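Long-range contacts in salt-tolerant glutaminase (Micrococcus luteus, PDB 3IH8), which probably catalyses the hydrolysis of L-glutamine to L-glutamate and ammonium, acting as a salt-tolerant member of the glutaminase family: residues M1-P6 / R49-G54; P270-I275 / F302-M307; V327-Q332 / V407-A412; Q332-F337 / V414-D419. All blocks are in the same frame, centred on the assembly; numbering follows the deposited sequence.

Contact 1: residues M1-P6 / R49-G54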
# COMPACT_ATOMS: atom_id res chain seq x y z
N MET A 1 17.39 -27.33 8.55
CA MET A 1 16.00 -27.67 8.98
C MET A 1 15.03 -27.53 7.81
O MET A 1 15.45 -27.32 6.67
CB MET A 1 15.54 -26.75 10.12
CG MET A 1 15.63 -25.26 9.78
SD MET A 1 14.95 -24.20 11.08
CE MET A 1 13.38 -23.69 10.33
N ARG A 2 13.74 -27.64 8.12
CA ARG A 2 12.67 -27.53 7.14
C ARG A 2 11.95 -26.19 7.31
O ARG A 2 11.51 -25.85 8.41
CB ARG A 2 11.68 -28.67 7.35
CG ARG A 2 10.48 -28.65 6.43
CD ARG A 2 9.48 -29.73 6.84
NE ARG A 2 8.84 -30.34 5.68
CZ ARG A 2 9.50 -31.00 4.73
NH1 ARG A 2 10.81 -31.14 4.82
NH2 ARG A 2 8.85 -31.52 3.70
N HIS A 3 11.82 -25.43 6.22
CA HIS A 3 11.16 -24.14 6.26
C HIS A 3 9.69 -24.37 6.51
O HIS A 3 9.06 -25.19 5.83
CB HIS A 3 11.35 -23.37 4.95
CG HIS A 3 11.21 -21.88 5.10
ND1 HIS A 3 10.03 -21.28 5.50
CD2 HIS A 3 12.12 -20.89 4.98
CE1 HIS A 3 10.23 -19.98 5.63
NE2 HIS A 3 11.48 -19.72 5.32
N PRO A 4 9.12 -23.66 7.49
CA PRO A 4 7.70 -23.79 7.83
C PRO A 4 6.65 -23.26 6.84
O PRO A 4 5.53 -23.77 6.81
CB PRO A 4 7.61 -23.12 9.21
CG PRO A 4 8.73 -22.18 9.22
CD PRO A 4 9.84 -22.92 8.54
N ILE A 5 6.99 -22.25 6.04
CA ILE A 5 6.00 -21.69 5.10
C ILE A 5 5.42 -22.73 4.14
O ILE A 5 4.20 -22.78 3.95
CB ILE A 5 6.58 -20.53 4.27
CG1 ILE A 5 6.97 -19.38 5.20
CG2 ILE A 5 5.54 -20.04 3.28
CD1 ILE A 5 5.82 -18.84 6.03
N PRO A 6 6.27 -23.55 3.50
CA PRO A 6 5.75 -24.57 2.56
C PRO A 6 4.77 -25.49 3.30
O PRO A 6 3.82 -26.03 2.71
CB PRO A 6 7.02 -25.31 2.13
CG PRO A 6 8.09 -24.25 2.24
CD PRO A 6 7.74 -23.57 3.54
N ARG A 49 13.22 -16.88 -2.79
CA ARG A 49 12.74 -18.17 -2.31
C ARG A 49 11.38 -18.42 -2.94
O ARG A 49 10.63 -17.48 -3.21
CB ARG A 49 12.62 -18.17 -0.79
CG ARG A 49 13.87 -17.70 -0.05
CD ARG A 49 14.99 -18.71 -0.10
NE ARG A 49 16.26 -18.12 0.33
CZ ARG A 49 17.32 -18.82 0.72
NH1 ARG A 49 17.27 -20.14 0.76
NH2 ARG A 49 18.44 -18.19 1.08
N LEU A 50 11.06 -19.69 -3.18
CA LEU A 50 9.78 -20.07 -3.77
C LEU A 50 9.15 -21.21 -2.99
O LEU A 50 9.56 -22.36 -3.12
CB LEU A 50 9.98 -20.48 -5.22
CG LEU A 50 8.74 -20.86 -6.01
CD1 LEU A 50 7.88 -19.64 -6.24
CD2 LEU A 50 9.17 -21.46 -7.35
N HIS A 51 8.14 -20.88 -2.19
CA HIS A 51 7.42 -21.86 -1.38
C HIS A 51 6.15 -22.27 -2.13
O HIS A 51 5.53 -21.44 -2.80
CB HIS A 51 7.02 -21.25 -0.04
CG HIS A 51 8.14 -20.55 0.67
ND1 HIS A 51 9.31 -21.18 1.03
CD2 HIS A 51 8.25 -19.28 1.13
CE1 HIS A 51 10.09 -20.33 1.68
NE2 HIS A 51 9.47 -19.17 1.76
N CYS A 52 5.76 -23.53 -2.03
CA CYS A 52 4.55 -23.97 -2.71
C CYS A 52 3.98 -25.28 -2.19
O CYS A 52 4.57 -25.93 -1.33
CB CYS A 52 4.78 -24.05 -4.21
SG CYS A 52 6.25 -24.93 -4.68
N ALA A 53 2.83 -25.65 -2.74
CA ALA A 53 2.14 -26.88 -2.35
C ALA A 53 1.02 -27.20 -3.35
O ALA A 53 0.62 -26.34 -4.13
CB ALA A 53 1.54 -26.72 -0.95
N GLY A 54 0.53 -28.43 -3.31
CA GLY A 54 -0.53 -28.83 -4.21
C GLY A 54 -0.10 -28.72 -5.66
O GLY A 54 1.08 -28.74 -5.98
O HOH W 1 4.59 -27.89 0.80
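H51, which gives up the most surface here, meets three residues around the start of helix 4-17. The CB of I5 sits over one face of its imidazole, 3.9 Å from the centroid of the H51 ring and 17° off the ring normal, a CH-pi contact. The CG2 branch of I5 closes in beside it, 3.5 Å from CD2 of H51. P6 approaches the same ring obliquely, its CG 3.5 Å from ND1 of H51. The CB of H51 already points from edge strand 50-54 toward the helix. H3 completes the group: CE1 of H51 lies over the centre of the H3 ring, the two planes inclined at 41°, an oblique aromatic pair. H3, at the N-cap, accepts from I5 N through its ND1 (3.2 Å, in the plane of the ring). Past the rings, one water donates to P6 O (2.8 Å) and to C52 O. On the second subunit, L344 packs against H3 and E341 against H51. Ring and methyl contacts thus lay the helix on the outermost strand of the glutaminase-domain sheet, and the backbones are joined by one water rather than by a direct bond.

Contact 2: residues P270-I275 / F302-M307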
# COMPACT_ATOMS: atom_id res chain seq x y z
N PRO A 270 3.70 -5.26 -2.69
CA PRO A 270 4.98 -4.54 -2.66
C PRO A 270 5.84 -4.81 -1.44
O PRO A 270 5.37 -4.75 -0.29
CB PRO A 270 4.56 -3.09 -2.78
CG PRO A 270 3.37 -3.18 -3.68
CD PRO A 270 2.61 -4.34 -3.06
N GLY A 271 7.11 -5.10 -1.70
CA GLY A 271 8.06 -5.35 -0.63
C GLY A 271 7.97 -6.68 0.09
O GLY A 271 8.87 -7.00 0.87
N ARG A 272 6.93 -7.48 -0.15
CA ARG A 272 6.83 -8.75 0.56
C ARG A 272 6.77 -10.04 -0.24
O ARG A 272 7.64 -10.89 -0.08
CB ARG A 272 5.64 -8.77 1.52
CG ARG A 272 5.81 -7.87 2.73
CD ARG A 272 5.47 -6.44 2.38
NE ARG A 272 4.85 -5.77 3.52
CZ ARG A 272 3.74 -6.16 4.11
NH1 ARG A 272 3.08 -7.23 3.68
NH2 ARG A 272 3.29 -5.51 5.16
N VAL A 273 5.76 -10.19 -1.09
CA VAL A 273 5.65 -11.46 -1.80
C VAL A 273 4.91 -11.47 -3.13
O VAL A 273 4.11 -10.59 -3.44
CB VAL A 273 4.99 -12.51 -0.86
CG1 VAL A 273 3.55 -12.10 -0.54
CG2 VAL A 273 5.01 -13.88 -1.50
N GLY A 274 5.22 -12.50 -3.91
CA GLY A 274 4.58 -12.73 -5.19
C GLY A 274 3.72 -13.95 -4.94
O GLY A 274 4.20 -14.95 -4.40
N ILE A 275 2.45 -13.87 -5.33
CA ILE A 275 1.51 -14.95 -5.11
C ILE A 275 0.92 -15.56 -6.38
O ILE A 275 0.50 -14.86 -7.29
CB ILE A 275 0.32 -14.48 -4.24
CG1 ILE A 275 0.80 -14.07 -2.86
CG2 ILE A 275 -0.76 -15.57 -4.16
CD1 ILE A 275 -0.31 -13.47 -2.00
N PHE A 302 -1.16 -14.58 7.92
CA PHE A 302 0.18 -14.01 7.96
C PHE A 302 0.14 -12.53 8.28
O PHE A 302 1.18 -11.87 8.36
CB PHE A 302 0.89 -14.23 6.62
CG PHE A 302 1.38 -15.64 6.42
CD1 PHE A 302 1.38 -16.22 5.16
CD2 PHE A 302 1.87 -16.38 7.49
CE1 PHE A 302 1.85 -17.51 4.97
CE2 PHE A 302 2.35 -17.68 7.31
CZ PHE A 302 2.34 -18.24 6.04
N ARG A 303 -1.08 -12.02 8.46
CA ARG A 303 -1.28 -10.60 8.74
C ARG A 303 -0.52 -9.78 7.72
O ARG A 303 0.26 -8.89 8.05
CB ARG A 303 -0.80 -10.25 10.15
CG ARG A 303 -1.63 -10.92 11.24
CD ARG A 303 -3.04 -10.37 11.27
NE ARG A 303 -4.02 -11.41 11.54
CZ ARG A 303 -5.28 -11.18 11.89
NH1 ARG A 303 -6.11 -12.20 12.10
NH2 ARG A 303 -5.71 -9.94 12.05
N LEU A 304 -0.74 -10.11 6.46
CA LEU A 304 -0.11 -9.42 5.34
C LEU A 304 -1.16 -8.49 4.78
O LEU A 304 -2.32 -8.89 4.58
CB LEU A 304 0.33 -10.42 4.27
CG LEU A 304 1.60 -11.20 4.58
CD1 LEU A 304 1.87 -12.24 3.50
CD2 LEU A 304 2.77 -10.22 4.66
N HIS A 305 -0.78 -7.25 4.54
CA HIS A 305 -1.73 -6.29 4.02
C HIS A 305 -1.00 -5.08 3.48
O HIS A 305 0.00 -4.64 4.06
CB HIS A 305 -2.71 -5.90 5.13
CG HIS A 305 -3.96 -5.24 4.63
ND1 HIS A 305 -3.95 -4.00 4.03
CD2 HIS A 305 -5.24 -5.66 4.64
CE1 HIS A 305 -5.19 -3.68 3.69
NE2 HIS A 305 -5.99 -4.67 4.04
N LEU A 306 -1.49 -4.54 2.38
CA LEU A 306 -0.90 -3.37 1.75
C LEU A 306 -0.77 -2.20 2.73
O LEU A 306 0.11 -1.36 2.58
CB LEU A 306 -1.76 -2.95 0.55
CG LEU A 306 -1.28 -1.80 -0.35
CD1 LEU A 306 0.08 -2.14 -0.99
CD2 LEU A 306 -2.33 -1.57 -1.42
N MET A 307 -1.63 -2.14 3.74
CA MET A 307 -1.56 -1.04 4.70
C MET A 307 -0.60 -1.27 5.87
O MET A 307 -0.61 -0.51 6.83
CB MET A 307 -2.95 -0.73 5.25
CG MET A 307 -3.98 -0.32 4.19
SD MET A 307 -3.37 0.98 3.08
CE MET A 307 -4.33 0.65 1.63
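R272 and H305, which face each other across the contact, both reach OD1 of D308, just beyond segment 302-307: NH2 of R272 forms a salt bridge with it and the backbone N of H305 a hydrogen bond. One carboxylate oxygen therefore ties the arginine and the loop together. H305 O makes a close approach of 3.6 Å to NH2 of R272, oblique to the guanidinium. The L304 methyl CD2 comes 3.2 Å from NH1 of R272, also obliquely. The side chains of R272 and L304 run antiparallel alongside one another, and the arginine chain is bent at chi2 (81°) and chi3 (146°), with its end beside L304. Apolar touches flank the arginine: CD of P270 lies 3.9 Å from CD1 of L306, and CG1 of V273 is 4.4 Å from CD1 of L304. Within the loop, M307 N donates to ND1 of H305 (3.0 Å, nearly in the ring plane), while NE2 of H305 is hydrogen-bonded to A251 O. Where strand 273-278 begins, R272 and V273 are together opposed to the single residue L269, which makes a classic beta bulge. F337 of the second subunit packs on L304. The chemistry implies that a buried arginine charge, probably balanced by D308, joins the start of this strand to the chain leaving helix 289-302.

Contact 3: residues V327-Q332 / V407-A412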
# COMPACT_ATOMS: atom_id res chain seq x y z
N VAL A 327 32.99 10.41 14.61
CA VAL A 327 31.76 9.63 14.74
C VAL A 327 31.64 8.68 13.56
O VAL A 327 31.91 9.05 12.42
CB VAL A 327 30.51 10.55 14.76
CG1 VAL A 327 29.24 9.70 14.77
CG2 VAL A 327 30.53 11.45 15.97
N PHE A 328 31.25 7.44 13.85
CA PHE A 328 31.08 6.44 12.80
C PHE A 328 29.62 6.05 12.66
O PHE A 328 29.04 5.41 13.54
CB PHE A 328 31.93 5.21 13.11
CG PHE A 328 33.41 5.48 13.11
CD1 PHE A 328 34.00 6.20 14.14
CD2 PHE A 328 34.21 5.04 12.06
CE1 PHE A 328 35.36 6.48 14.13
CE2 PHE A 328 35.57 5.31 12.04
CZ PHE A 328 36.15 6.03 13.08
N LEU A 329 29.01 6.46 11.55
CA LEU A 329 27.61 6.16 11.30
C LEU A 329 27.48 5.17 10.15
O LEU A 329 27.83 5.46 9.00
CB LEU A 329 26.86 7.46 10.99
CG LEU A 329 25.36 7.49 11.32
CD1 LEU A 329 24.85 8.92 11.31
CD2 LEU A 329 24.60 6.65 10.31
N HIS A 330 26.97 3.98 10.48
CA HIS A 330 26.78 2.94 9.48
C HIS A 330 25.32 2.81 9.06
O HIS A 330 24.42 2.85 9.90
CB HIS A 330 27.29 1.60 10.02
CG HIS A 330 28.78 1.50 10.08
ND1 HIS A 330 29.55 2.33 10.87
CD2 HIS A 330 29.64 0.66 9.45
CE1 HIS A 330 30.83 2.01 10.71
NE2 HIS A 330 30.91 1.00 9.86
N LEU A 331 25.11 2.66 7.76
CA LEU A 331 23.78 2.53 7.20
C LEU A 331 23.56 1.11 6.68
O LEU A 331 24.52 0.35 6.54
CB LEU A 331 23.58 3.53 6.06
CG LEU A 331 23.99 4.98 6.36
CD1 LEU A 331 23.54 5.87 5.21
CD2 LEU A 331 23.36 5.44 7.66
N GLN A 332 22.31 0.77 6.38
CA GLN A 332 22.01 -0.57 5.88
C GLN A 332 20.61 -0.64 5.28
O GLN A 332 19.81 0.28 5.44
CB GLN A 332 22.12 -1.58 7.02
CG GLN A 332 20.98 -1.49 8.01
CD GLN A 332 21.20 -2.36 9.22
OE1 GLN A 332 21.97 -3.30 9.16
NE2 GLN A 332 20.52 -2.05 10.32
N VAL A 407 33.01 12.93 10.36
CA VAL A 407 31.96 11.93 10.35
C VAL A 407 32.22 10.95 9.21
O VAL A 407 32.56 11.35 8.09
CB VAL A 407 30.57 12.56 10.13
CG1 VAL A 407 29.54 11.47 9.87
CG2 VAL A 407 30.18 13.38 11.35
N VAL A 408 32.09 9.66 9.51
CA VAL A 408 32.32 8.63 8.51
C VAL A 408 31.03 7.88 8.19
O VAL A 408 30.45 7.24 9.07
CB VAL A 408 33.35 7.60 9.00
CG1 VAL A 408 33.63 6.58 7.91
CG2 VAL A 408 34.64 8.31 9.40
N LEU A 409 30.57 8.00 6.95
CA LEU A 409 29.37 7.31 6.50
C LEU A 409 29.77 6.04 5.78
O LEU A 409 30.29 6.09 4.66
CB LEU A 409 28.56 8.18 5.53
CG LEU A 409 27.68 9.31 6.05
CD1 LEU A 409 26.95 9.95 4.88
CD2 LEU A 409 26.68 8.78 7.07
N ASN A 410 29.52 4.90 6.42
CA ASN A 410 29.85 3.61 5.83
C ASN A 410 28.58 3.05 5.21
O ASN A 410 27.56 2.90 5.88
CB ASN A 410 30.37 2.65 6.89
CG ASN A 410 30.76 1.30 6.32
OD1 ASN A 410 29.93 0.58 5.77
ND2 ASN A 410 32.04 0.96 6.43
N LEU A 411 28.65 2.72 3.92
CA LEU A 411 27.50 2.20 3.20
C LEU A 411 27.65 0.73 2.82
O LEU A 411 26.82 0.18 2.09
CB LEU A 411 27.29 3.04 1.93
CG LEU A 411 27.59 4.53 2.11
CD1 LEU A 411 27.42 5.25 0.78
CD2 LEU A 411 26.67 5.12 3.16
N ALA A 412 28.71 0.10 3.31
CA ALA A 412 28.97 -1.30 3.01
C ALA A 412 27.75 -2.21 3.20
O ALA A 412 27.51 -3.10 2.39
CB ALA A 412 30.12 -1.81 3.88
O HOH W 2 27.27 -0.24 6.47
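Strands 327-332 and 407-411 run parallel as neighbours in the mixed sheet of the STAS domain, F328 pairing with V408 and H330 with N410. Four backbone bonds alternate along the ladder, from V408 N to V327 O (3.0 Å) through to L331 N to N410 O (3.1 Å). One face, with V327, L329, V407 and L409, is buried and apolar: CB of L329 is 4.1 Å from CD2 of L409, and I425 and V429 of helix 419-433 cover L409.

The face bearing F328, V408, H330 and N410 is partly exposed, although V408 is buried, and its ring and amide pack closely. CG2 of V408 lies over a face of the F328 ring, and F319 stacks on H330. A water lies within bonding distance of L331 O and OD1 of N410, and probably cannot serve all its acceptors at once. The same OD1 accepts from A412 N in an Asx turn, while ND2 of N410 bonds to OE1 of E442. Chi1 of N410 (-178°) carries CG away from the main-chain nitrogen and chi2 (-62°) turns the amide to within 16° of the imidazole plane, with CB of N410 3.5 Å from the centroid of the H330 ring.

Contact 4: residues Q332-F337 / V414-D419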
# COMPACT_ATOMS: atom_id res chain seq x y z
N GLN A 332 22.31 0.77 6.38
CA GLN A 332 22.01 -0.57 5.88
C GLN A 332 20.61 -0.64 5.28
O GLN A 332 19.81 0.28 5.44
CB GLN A 332 22.12 -1.58 7.02
CG GLN A 332 20.98 -1.49 8.01
CD GLN A 332 21.20 -2.36 9.22
OE1 GLN A 332 21.97 -3.30 9.16
NE2 GLN A 332 20.52 -2.05 10.32
N GLY A 333 20.33 -1.75 4.59
CA GLY A 333 19.02 -1.96 3.99
C GLY A 333 18.77 -1.28 2.66
O GLY A 333 19.70 -0.83 1.98
N VAL A 334 17.50 -1.22 2.28
CA VAL A 334 17.07 -0.59 1.04
C VAL A 334 16.66 0.84 1.39
O VAL A 334 15.60 1.06 1.97
CB VAL A 334 15.87 -1.35 0.42
CG1 VAL A 334 15.29 -0.56 -0.76
CG2 VAL A 334 16.32 -2.73 -0.03
N ILE A 335 17.53 1.79 1.05
CA ILE A 335 17.29 3.19 1.37
C ILE A 335 16.54 4.02 0.34
O ILE A 335 17.00 4.22 -0.78
CB ILE A 335 18.62 3.93 1.69
CG1 ILE A 335 19.38 3.20 2.81
CG2 ILE A 335 18.34 5.37 2.11
CD1 ILE A 335 18.61 3.09 4.10
N ARG A 336 15.37 4.50 0.76
CA ARG A 336 14.54 5.36 -0.06
C ARG A 336 14.20 6.50 0.88
O ARG A 336 14.92 6.72 1.86
CB ARG A 336 13.27 4.64 -0.51
CG ARG A 336 13.54 3.37 -1.31
CD ARG A 336 12.34 2.97 -2.15
NE ARG A 336 12.14 3.89 -3.27
CZ ARG A 336 11.08 3.88 -4.08
NH1 ARG A 336 10.11 2.99 -3.89
NH2 ARG A 336 10.99 4.76 -5.07
N PHE A 337 13.11 7.21 0.63
CA PHE A 337 12.75 8.32 1.50
C PHE A 337 12.77 7.98 2.99
O PHE A 337 13.46 8.64 3.77
CB PHE A 337 11.37 8.87 1.14
CG PHE A 337 10.93 9.98 2.04
CD1 PHE A 337 11.40 11.28 1.85
CD2 PHE A 337 10.11 9.71 3.14
CE1 PHE A 337 11.06 12.30 2.74
CE2 PHE A 337 9.76 10.73 4.04
CZ PHE A 337 10.24 12.03 3.83
N VAL A 414 24.60 -1.30 3.10
CA VAL A 414 23.45 -0.81 2.37
C VAL A 414 23.32 -1.57 1.05
O VAL A 414 24.26 -1.61 0.25
CB VAL A 414 23.58 0.70 2.09
CG1 VAL A 414 22.44 1.17 1.24
CG2 VAL A 414 23.60 1.46 3.41
N ASP A 415 22.16 -2.18 0.82
CA ASP A 415 21.92 -2.95 -0.39
C ASP A 415 21.81 -2.08 -1.63
O ASP A 415 22.41 -2.37 -2.67
CB ASP A 415 20.63 -3.77 -0.25
CG ASP A 415 20.70 -4.79 0.87
OD1 ASP A 415 21.56 -5.69 0.80
OD2 ASP A 415 19.89 -4.69 1.82
N ARG A 416 21.03 -1.01 -1.53
CA ARG A 416 20.84 -0.07 -2.63
C ARG A 416 20.09 1.16 -2.17
O ARG A 416 19.43 1.15 -1.14
CB ARG A 416 20.08 -0.73 -3.77
CG ARG A 416 18.82 -1.40 -3.33
CD ARG A 416 17.86 -1.51 -4.49
NE ARG A 416 16.99 -2.67 -4.35
CZ ARG A 416 15.77 -2.75 -4.87
NH1 ARG A 416 15.28 -1.74 -5.58
NH2 ARG A 416 15.04 -3.85 -4.69
N ILE A 417 20.20 2.23 -2.96
CA ILE A 417 19.52 3.47 -2.62
C ILE A 417 18.93 4.11 -3.87
O ILE A 417 19.58 4.19 -4.91
CB ILE A 417 20.51 4.44 -1.92
CG1 ILE A 417 19.75 5.63 -1.35
CG2 ILE A 417 21.57 4.90 -2.90
CD1 ILE A 417 20.62 6.55 -0.53
N ASP A 418 17.68 4.55 -3.77
CA ASP A 418 17.02 5.19 -4.90
C ASP A 418 17.51 6.63 -5.07
O ASP A 418 18.17 7.17 -4.19
CB ASP A 418 15.50 5.13 -4.72
CG ASP A 418 15.00 6.00 -3.57
OD1 ASP A 418 15.72 6.18 -2.57
OD2 ASP A 418 13.85 6.49 -3.66
N ASP A 419 17.20 7.25 -6.20
CA ASP A 419 17.65 8.62 -6.44
C ASP A 419 17.32 9.57 -5.31
O ASP A 419 18.16 10.36 -4.92
CB ASP A 419 17.08 9.15 -7.76
CG ASP A 419 17.73 8.49 -8.97
OD1 ASP A 419 18.97 8.55 -9.10
OD2 ASP A 419 16.99 7.89 -9.80
O HOH W 3 12.87 6.06 -6.77
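R336 and D418 cross at about a right angle, their guanidinium and carboxylate planes 86° apart. NE of R336 donates to OD2 of D418 at 3.1 Å, a salt bridge that lies near the arginine's own plane but meets the oxygen from above the carboxylate, 70° out of it. A water accepts from NH2 of R336 and donates to the same OD2. D418 holds CG between its backbone N and carbonyl carbon (chi1 68°), which turns the carboxylate across to R336; its OD1 accepts from G421 N as the N-cap of helix 419-433. Another nitrogen of the same guanidinium, NH1, forms a salt bridge with D308 of the second subunit.

I335 and I417 cross obliquely, CB of I335 3.7 Å from CG1 of I417. Against V414, I335 stands at roughly a right angle, with CG1 of each 4.0 Å apart. On the other face, V334 CG1 lies over a face of the R416 guanidinium, whose NH2 bonds to T383 O of the second subunit.

The backbones run parallel, but the register slips by one between G333 and V334, a beta bulge. D415 N reaches G333 O from above the carbonyl plane, whereas I335 N to R416 O (3.0 Å) and D418 N to I335 O (3.1 Å) are straighter. OD2 of D415 is buried here without a partner in the model.

Short strand 334-335 thus flanks the end of strand 406-417. Both segments then lead directly into helices, 337-348 and 419-433, with I417 touching I425 and F337 touching L424 of the latter.

Contacts 1 and 2 belong to the glutaminase domain and contacts 3 and 4 to the STAS domain. The first two reach one antiparallel sheet and touch where CD1 of I5 meets CZ of F302 at 3.5 Å; contact 2 is fully buried, contact 1 only partly. Contacts 3 and 4 share Q332 and strand 406-417, and their centres lie 13 Å apart. Ladders of backbone bonds dominate both, whereas side chains carry contacts 1 and 2. Contact 3 is largely buried and meets the other chain only through Q332. Contacts 1, 2 and 4 all touch the second subunit more widely, contact 4 as a partly buried site with charged side chains, contact 2 from a buried position.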